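Local coordinates for protein alkaline phosphatase (Antarctic bacterium, PDB 2W5V) that probably hydrolyses phosphate monoesters at alkaline pH, using two zinc ions and a magnesium ion, at residues 233-236 with 237-241; 276-279 with 280-283; 362-365 with 366-370. The protein carries 1 engineered substitution. All coordinates share one frame; numbering follows the deposited sequence.

Contact 1: 233-236 with 237-241; sequences AATD and LAIQF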
# COMPACT_ATOMS: atom_id res chain seq x y z
N ALA B 233 22.64 13.81 4.64
CA ALA B 233 23.89 14.19 5.30
C ALA B 233 23.74 14.22 6.82
O ALA B 233 24.63 13.80 7.55
CB ALA B 233 24.38 15.54 4.78
N ALA B 234 22.60 14.74 7.29
CA ALA B 234 22.37 14.86 8.73
C ALA B 234 22.11 13.49 9.35
O ALA B 234 22.52 13.23 10.48
CB ALA B 234 21.21 15.80 9.00
N THR B 235 21.44 12.61 8.61
CA THR B 235 21.23 11.25 9.07
C THR B 235 22.57 10.50 9.15
O THR B 235 22.85 9.79 10.12
CB THR B 235 20.27 10.49 8.14
OG1 THR B 235 19.01 11.16 8.11
CG2 THR B 235 20.06 9.06 8.62
N ASP B 236 23.41 10.68 8.13
CA ASP B 236 24.71 10.01 8.11
C ASP B 236 25.59 10.54 9.24
O ASP B 236 26.36 9.79 9.86
CB ASP B 236 25.40 10.23 6.77
CG ASP B 236 26.64 9.38 6.62
OD1 ASP B 236 26.49 8.14 6.52
OD2 ASP B 236 27.76 9.94 6.61
N LEU B 237 25.49 11.83 9.50
CA LEU B 237 26.25 12.45 10.58
C LEU B 237 25.77 11.90 11.93
O LEU B 237 26.58 11.57 12.80
CB LEU B 237 26.10 13.96 10.53
CG LEU B 237 27.01 14.76 11.46
CD1 LEU B 237 28.47 14.52 11.11
CD2 LEU B 237 26.67 16.24 11.36
N ALA B 238 24.45 11.80 12.09
CA ALA B 238 23.86 11.27 13.32
C ALA B 238 24.36 9.85 13.57
O ALA B 238 24.74 9.50 14.68
CB ALA B 238 22.34 11.28 13.23
N ILE B 239 24.36 9.04 12.53
CA ILE B 239 24.85 7.67 12.64
C ILE B 239 26.29 7.62 13.16
O ILE B 239 26.60 6.87 14.08
CB ILE B 239 24.75 6.93 11.31
CG1 ILE B 239 23.29 6.63 11.00
CG2 ILE B 239 25.57 5.66 11.37
CD1 ILE B 239 23.05 6.13 9.56
N GLN B 240 27.17 8.42 12.57
CA GLN B 240 28.57 8.43 12.99
C GLN B 240 28.72 8.95 14.41
O GLN B 240 29.49 8.41 15.19
CB GLN B 240 29.42 9.29 12.05
CG GLN B 240 29.32 8.89 10.60
CD GLN B 240 30.21 9.75 9.73
OE1 GLN B 240 31.44 9.60 9.73
NE2 GLN B 240 29.60 10.68 8.99
N PHE B 241 27.98 10.00 14.74
CA PHE B 241 28.13 10.61 16.05
C PHE B 241 27.62 9.67 17.14
O PHE B 241 28.25 9.54 18.20
CB PHE B 241 27.39 11.93 16.14
CG PHE B 241 27.53 12.61 17.48
CD1 PHE B 241 28.67 13.34 17.78
CD2 PHE B 241 26.54 12.50 18.44
CE1 PHE B 241 28.82 13.96 19.01
CE2 PHE B 241 26.67 13.13 19.68
CZ PHE B 241 27.81 13.86 19.96

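Contact 2: 276-279 with 280-283; sequences DFDD and AIGT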
# COMPACT_ATOMS: atom_id res chain seq x y z
N ASP B 276 13.80 13.22 -2.16
CA ASP B 276 14.86 13.48 -1.17
C ASP B 276 14.79 12.45 -0.04
O ASP B 276 15.82 11.92 0.40
CB ASP B 276 14.72 14.90 -0.61
CG ASP B 276 15.74 15.19 0.48
OD1 ASP B 276 16.95 15.12 0.20
OD2 ASP B 276 15.32 15.49 1.62
N PHE B 277 13.58 12.17 0.44
CA PHE B 277 13.37 11.16 1.48
C PHE B 277 13.90 9.79 1.05
O PHE B 277 14.57 9.10 1.82
CB PHE B 277 11.88 11.07 1.84
CG PHE B 277 11.58 10.08 2.93
CD1 PHE B 277 11.85 10.39 4.26
CD2 PHE B 277 11.02 8.84 2.63
CE1 PHE B 277 11.58 9.47 5.28
CE2 PHE B 277 10.74 7.91 3.63
CZ PHE B 277 11.02 8.23 4.97
N ASP B 278 13.62 9.41 -0.20
CA ASP B 278 14.14 8.15 -0.72
C ASP B 278 15.67 8.12 -0.72
O ASP B 278 16.28 7.08 -0.51
CB ASP B 278 13.61 7.84 -2.12
CG ASP B 278 14.06 6.47 -2.62
OD1 ASP B 278 13.52 5.46 -2.13
OD2 ASP B 278 14.96 6.41 -3.47
N ASP B 279 16.30 9.27 -0.97
CA ASP B 279 17.75 9.36 -0.83
C ASP B 279 18.20 9.03 0.59
O ASP B 279 19.17 8.28 0.79
CB ASP B 279 18.25 10.76 -1.22
CG ASP B 279 18.35 10.94 -2.74
OD1 ASP B 279 18.22 9.94 -3.48
OD2 ASP B 279 18.57 12.09 -3.19
N ALA B 280 17.50 9.58 1.58
CA ALA B 280 17.79 9.29 2.98
C ALA B 280 17.63 7.81 3.28
O ALA B 280 18.41 7.23 4.04
CB ALA B 280 16.90 10.11 3.89
N ILE B 281 16.62 7.19 2.69
CA ILE B 281 16.45 5.75 2.83
C ILE B 281 17.71 5.01 2.35
O ILE B 281 18.19 4.11 3.02
CB ILE B 281 15.23 5.22 2.05
CG1 ILE B 281 13.93 5.77 2.64
CG2 ILE B 281 15.21 3.69 2.07
CD1 ILE B 281 12.68 5.34 1.86
N GLY B 282 18.22 5.41 1.19
CA GLY B 282 19.43 4.80 0.65
C GLY B 282 20.62 4.95 1.59
O GLY B 282 21.45 4.04 1.73
N THR B 283 20.71 6.10 2.24
CA THR B 283 21.77 6.35 3.20
C THR B 283 21.67 5.39 4.39
O THR B 283 22.65 4.76 4.78
CB THR B 283 21.71 7.79 3.72
OG1 THR B 283 21.88 8.70 2.63
CG2 THR B 283 22.79 8.04 4.76

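Contact 3: 362-365 with 366-370; sequences EIFH and KILKV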
# COMPACT_ATOMS: atom_id res chain seq x y z
N GLU B 362 1.49 -0.04 17.35
CA GLU B 362 2.25 -1.28 17.53
C GLU B 362 3.68 -1.16 17.01
O GLU B 362 4.53 -1.98 17.33
CB GLU B 362 1.54 -2.48 16.87
CG GLU B 362 0.20 -2.82 17.52
CD GLU B 362 0.34 -3.30 18.95
OE1 GLU B 362 1.46 -3.71 19.34
OE2 GLU B 362 -0.66 -3.27 19.69
N ILE B 363 3.94 -0.15 16.19
CA ILE B 363 5.32 0.12 15.76
C ILE B 363 6.22 0.22 16.99
O ILE B 363 7.31 -0.35 17.02
CB ILE B 363 5.43 1.43 14.96
CG1 ILE B 363 4.86 1.26 13.54
CG2 ILE B 363 6.89 1.89 14.91
CD1 ILE B 363 5.69 0.36 12.63
N PHE B 364 5.74 0.95 18.01
CA PHE B 364 6.49 1.12 19.26
C PHE B 364 6.75 -0.22 19.92
O PHE B 364 7.88 -0.53 20.30
CB PHE B 364 5.72 2.04 20.22
CG PHE B 364 6.28 2.05 21.63
CD1 PHE B 364 7.15 3.06 22.04
CD2 PHE B 364 5.91 1.08 22.55
CE1 PHE B 364 7.65 3.09 23.34
CE2 PHE B 364 6.41 1.10 23.86
CZ PHE B 364 7.29 2.11 24.25
N HIS B 365 5.69 -1.01 20.07
CA HIS B 365 5.80 -2.27 20.78
C HIS B 365 6.66 -3.27 20.04
O HIS B 365 7.36 -4.08 20.65
CB HIS B 365 4.40 -2.81 21.08
CG HIS B 365 3.62 -1.91 22.00
ND1 HIS B 365 3.88 -1.83 23.35
CD2 HIS B 365 2.63 -1.03 21.75
CE1 HIS B 365 3.07 -0.95 23.90
NE2 HIS B 365 2.30 -0.44 22.95
N LYS B 366 6.64 -3.19 18.71
CA LYS B 366 7.48 -4.05 17.89
C LYS B 366 8.96 -3.67 17.99
O LYS B 366 9.82 -4.54 18.02
CB LYS B 366 7.00 -4.05 16.44
CG LYS B 366 5.62 -4.69 16.26
CD LYS B 366 5.15 -4.55 14.80
CE LYS B 366 3.84 -5.31 14.57
NZ LYS B 366 4.05 -6.79 14.64
N ILE B 367 9.27 -2.37 18.03
CA ILE B 367 10.66 -1.95 18.20
C ILE B 367 11.17 -2.42 19.56
O ILE B 367 12.26 -2.96 19.67
CB ILE B 367 10.84 -0.44 18.09
CG1 ILE B 367 10.63 0.03 16.65
CG2 ILE B 367 12.23 -0.03 18.57
CD1 ILE B 367 10.49 1.55 16.51
N LEU B 368 10.35 -2.22 20.58
CA LEU B 368 10.70 -2.69 21.92
C LEU B 368 10.93 -4.21 21.91
O LEU B 368 11.92 -4.71 22.44
CB LEU B 368 9.59 -2.28 22.90
CG LEU B 368 9.87 -2.25 24.39
CD1 LEU B 368 11.22 -1.61 24.68
CD2 LEU B 368 8.75 -1.49 25.10
N LYS B 369 10.02 -4.95 21.26
CA LYS B 369 10.12 -6.40 21.22
C LYS B 369 11.41 -6.91 20.57
O LYS B 369 12.08 -7.78 21.12
CB LYS B 369 8.91 -7.01 20.51
CG LYS B 369 8.99 -8.52 20.37
CD LYS B 369 7.81 -9.09 19.62
CE LYS B 369 7.98 -10.60 19.41
NZ LYS B 369 6.80 -11.21 18.75
N VAL B 370 11.76 -6.39 19.40
CA VAL B 370 12.92 -6.92 18.68
C VAL B 370 14.26 -6.51 19.30
O VAL B 370 15.22 -7.27 19.23
CB VAL B 370 12.88 -6.61 17.16
CG1 VAL B 370 11.57 -7.10 16.57
CG2 VAL B 370 13.05 -5.12 16.91

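Contact 1: 233-236 with 237-241
Asp236 and Gln240 meet one helical turn apart, where the carbonyl oxygen of Asp236 takes two donors from Gln240, one of them weakly. It accepts the backbone N-H of Gln240, N to O 3.1 Å, along a fairly straight N-H line of 162°. The same oxygen takes a weak second bond from the amide end of that side chain, Gln240 NE2 to Asp236 O 3.5 Å. Gln240 reaches back because its CG sits beside its own backbone N (chi1 -55°), which lays CG 3.2 Å from Asp236 O. The carboxylate lies near the amide, its plane turned 46° from it, but although Asp236 OD2 is 3.1 Å from Gln240 NE2 the angle is poor for a hydrogen bond. This is i to i+4 pairing along helix 230-242, which packs on the central sheet of the alkaline phosphatase fold through strand 249-255. Leu237 donates its N-H to Ala233 O at 2.9 Å and rests its CB against that oxygen, while its branched end turns off toward Ile205 of helix 202-205 and Leu199. On the sheet side Ile239 bonds through N to Thr235 O, and its CD1 comes within 4.3 Å of Thr235 CG2.

Contact 2: 276-279 with 280-283
Helix 267-291 packs on the central sheet of the alkaline phosphatase fold, and this turn of it presses Phe277 and Ile281 onto strands 36-42 and 294-299, close to the metal centre. The Phe277 side chain is about 8 Å from that of Asp43, a metal ligand just past the end of strand 36-42.

The apolar contact is made by the terminal methyl of Ile281: CD1 approaches the Phe277 ring obliquely and stops 3.7 Å from CE2. The side-chain torsions bring them together. The ring stands with CG anti to the Phe277 N (chi1 -179°), while Ile281 carries CG1 beside its own N and extends to CD1, which points back along the helix. Ile281 CG1 also lies 3.5 Å from Phe277 O, the oxygen that accepts the Ile281 N-H at 2.9 Å from N. Cut back to an alanine, Ile281 would no longer reach the Phe277 ring, which would probably be freer to shift against Leu40 and Val298.

Ala280 N bonds to Asp276 O at 3.1 Å, and its methyl faces Leu231 and Ser232 of helix 230-242. One turn on, Asp279 O takes two donors from Thr283: the backbone N at 3.0 Å and, weakly, the hydroxyl OG1 at 3.3 Å.

The carboxylates lead elsewhere. Asp276 forms a salt bridge with Arg227; Asp278 and Asp279 share Lys57, and both oxygens of Asp278 also accept backbone N-H groups, from Asn62 and Tyr63. Phe277 and Ile281 thus give the sheet a hydrocarbon surface, Lys57 probably eases the repulsion between Asp278 and Asp279, and the Asp278 carboxylate ties the helix to Asn62 and Tyr63.

Contact 3: 362-365 with 366-370
Phe364 and Leu368 carry the apolar contact on one flank of helix 362-371, the C-terminal helix, which packs beside the central sheet of the alkaline phosphatase fold. Their side chains run side by side and point the same way, with Leu368 CD2 3.7 Å from Phe364 CE2; both reach Ile117 of helix 114-120. In a second apolar pair Ile363 CG2 lies 4.0 Å from Ile367 CD1; Ile367 goes on to Ile297 of strand 294-299 and Ile363 to Phe354.

Backbone bonds tie the same turns together. The straightest runs from Leu368 N to Phe364 O, with an N-H...O angle of 171°, and the shortest from Lys366 N to Glu362 O at 2.8 Å.

The polar side chains find partners elsewhere in the chain. Lys366 has CG beside its backbone N (chi1 -66°), which brings Lys366 CG to 3.1 Å from Glu362 O before the chain runs on to Tyr358, a cation-pi partner, and to the Glu353 carbonyl. Its NZ is 6.2 Å from Glu362 OE1, so any attraction between these opposite charges acts at a distance. His365 bonds through NE2 to Gly94 O, and one face of its imidazole holds Phe364 CD2 over the centre, 3.6 Å above the plane.

In the fold
The three contacts follow one another along the chain, each one a pair of adjoining turns within a single helix: 230-242, then 267-291, then 362-371. Contacts 1 and 2 are neighbours, with centres about 13 Å apart, and their helices touch where Asp236 CB meets Thr283 CG2 at 4.0 Å. Contact 3 lies about 23 Å from each of them, centre to centre, with no direct touch. The large mixed sheet connects all three. The helices of contacts 1 and 2 pack on strands 249-255, which carries Glu254, and 36-42, which leads into Asp43; strand 294-299, shared by contacts 2 and 3, leads to the zinc ligands Asp301 and His302.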